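Local coordinates for protein cellulase (Bacillus sp. BG-CS10, PDB 5E09) that probably hydrolyses internal beta-1,4-glucosidic bonds of cellulose, pairing a family 5 catalytic barrel with accessory carbohydrate-binding modules, at residues T411-T416 and F427-V432. Sequence-based numbering, arbitrary orientation.
Sequences TNAVIT and FQLQNV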
# COMPACT_ATOMS: atom_id res chain seq x y z
N THR A 411 -16.43 12.72 -16.75
CA THR A 411 -16.68 13.52 -15.59
C THR A 411 -17.07 14.89 -16.04
O THR A 411 -16.32 15.55 -16.69
CB THR A 411 -15.40 13.69 -14.78
OG1 THR A 411 -14.85 12.41 -14.51
CG2 THR A 411 -15.68 14.33 -13.49
N ASN A 412 -18.26 15.32 -15.70
CA ASN A 412 -18.75 16.61 -16.08
C ASN A 412 -18.63 17.60 -14.97
O ASN A 412 -18.68 18.76 -15.19
CB ASN A 412 -20.22 16.53 -16.48
CG ASN A 412 -20.44 15.91 -17.83
OD1 ASN A 412 -21.52 15.94 -18.34
ND2 ASN A 412 -19.43 15.36 -18.41
N ALA A 413 -18.49 17.12 -13.76
CA ALA A 413 -18.38 17.97 -12.56
C ALA A 413 -17.90 17.21 -11.34
O ALA A 413 -17.93 16.00 -11.32
CB ALA A 413 -19.72 18.65 -12.25
N VAL A 414 -17.47 17.96 -10.33
CA VAL A 414 -17.07 17.37 -9.05
C VAL A 414 -17.85 18.04 -7.91
O VAL A 414 -17.75 19.24 -7.69
CB VAL A 414 -15.56 17.53 -8.80
CG1 VAL A 414 -15.21 17.08 -7.39
CG2 VAL A 414 -14.77 16.74 -9.85
N ILE A 415 -18.67 17.24 -7.23
CA ILE A 415 -19.46 17.73 -6.10
C ILE A 415 -18.75 17.39 -4.80
O ILE A 415 -18.57 16.22 -4.46
CB ILE A 415 -20.87 17.12 -6.09
CG1 ILE A 415 -21.56 17.34 -7.44
CG2 ILE A 415 -21.69 17.71 -4.95
CD1 ILE A 415 -22.88 16.63 -7.58
N THR A 416 -18.36 18.43 -4.07
CA THR A 416 -17.61 18.30 -2.83
C THR A 416 -18.51 18.33 -1.60
O THR A 416 -19.15 19.34 -1.32
CB THR A 416 -16.55 19.41 -2.71
OG1 THR A 416 -15.71 19.42 -3.88
CG2 THR A 416 -15.71 19.23 -1.46
N PHE A 427 -17.39 13.62 -4.93
CA PHE A 427 -18.14 12.87 -5.93
C PHE A 427 -17.76 13.29 -7.34
O PHE A 427 -17.81 14.48 -7.67
CB PHE A 427 -19.65 13.06 -5.73
CG PHE A 427 -20.16 12.53 -4.43
CD1 PHE A 427 -20.25 11.16 -4.21
CD2 PHE A 427 -20.56 13.39 -3.43
CE1 PHE A 427 -20.73 10.66 -3.01
CE2 PHE A 427 -21.04 12.90 -2.22
CZ PHE A 427 -21.13 11.54 -2.02
N GLN A 428 -17.40 12.32 -8.16
CA GLN A 428 -17.22 12.55 -9.59
C GLN A 428 -18.56 12.33 -10.29
O GLN A 428 -19.13 11.24 -10.23
CB GLN A 428 -16.15 11.61 -10.16
CG GLN A 428 -14.88 11.49 -9.31
CD GLN A 428 -14.01 12.73 -9.36
OE1 GLN A 428 -13.69 13.24 -10.44
NE2 GLN A 428 -13.61 13.22 -8.19
N LEU A 429 -19.07 13.37 -10.93
CA LEU A 429 -20.34 13.27 -11.65
C LEU A 429 -20.09 12.76 -13.07
O LEU A 429 -19.69 13.52 -13.96
CB LEU A 429 -21.05 14.63 -11.67
CG LEU A 429 -22.40 14.75 -12.39
CD1 LEU A 429 -23.37 13.66 -11.96
CD2 LEU A 429 -23.00 16.12 -12.12
N GLN A 430 -20.31 11.46 -13.27
CA GLN A 430 -20.00 10.81 -14.54
C GLN A 430 -21.21 10.75 -15.48
O GLN A 430 -22.21 10.12 -15.16
CB GLN A 430 -19.49 9.38 -14.29
CG GLN A 430 -18.26 9.27 -13.40
CD GLN A 430 -17.04 9.96 -13.98
OE1 GLN A 430 -16.55 10.94 -13.42
NE2 GLN A 430 -16.55 9.46 -15.11
N ASN A 431 -21.10 11.39 -16.64
CA ASN A 431 -22.06 11.19 -17.72
C ASN A 431 -21.65 9.96 -18.51
O ASN A 431 -20.64 9.98 -19.21
CB ASN A 431 -22.14 12.42 -18.63
CG ASN A 431 -23.42 12.46 -19.47
OD1 ASN A 431 -24.38 11.74 -19.20
ND2 ASN A 431 -23.43 13.32 -20.49
N VAL A 432 -22.42 8.89 -18.42
CA VAL A 432 -22.03 7.67 -19.10
C VAL A 432 -23.00 7.24 -20.19
O VAL A 432 -24.17 7.64 -20.21
CB VAL A 432 -21.86 6.49 -18.12
CG1 VAL A 432 -20.81 6.82 -17.07
CG2 VAL A 432 -23.19 6.15 -17.47
O HOH W 1 -13.21 11.40 -11.99
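A beta hairpin of the X2 module, with a beta bulge at Asn412 and Ala413 facing Leu429, pairs strand 410-419 with strand 425-432. Its regular end is the hydrogen-bonded pair Ile415-Phe427, where each backbone N meets the other residue's O at 2.9 Å. At the bulge the bonds divide: Asn412 N donates to Leu429 O in a nearly straight bond (2.9 Å), whereas Leu429 N donates to Ala413 O. The extra residue, Asn412, is near-helical (phi/psi -100°/-19°). Its amide crosses that of Asn431 with planes 74° apart, OD1 lying 3.6 Å from Asn431 CB; ND2 of each asparagine binds Glu408 O, and Asn431 ND2 also binds Asp352 OD1.

On the face of Thr411, Val414, Gln428 and Gln430 the contact is largely polar. Gln430 is bent at its second torsion, carrying OE1 to the hydroxyl of Thr411; OG1 donates to OE1 at a very short 2.5 Å, a length best treated as doubtful. A water donates to both Thr411 OG1 and Gln428 OE1, tying the two residues together. Gln428 runs alongside Val414, its OE1 3.7 Å from Val414 CG2. With an alanine at Gln430 the amide is gone, and the Thr411 hydroxyl would probably lose its acceptor in this strand, while Gly455 O, in the turn between strands 447-452 and 458-465, would lose the weak hydrogen bond from NE2.

The other face is apolar: Ala413 CB meets Leu429 CD2 at 4.1 Å, Ile415 and Phe427 touch through their CB atoms, and Met395 and Leu393 of strand 392-395 pack against the latter pair. Strand 347-351 flanks 425-432 in parallel. The two-against-one geometry is that of a classic beta bulge, here within a sheet of an E-set, immunoglobulin-like module.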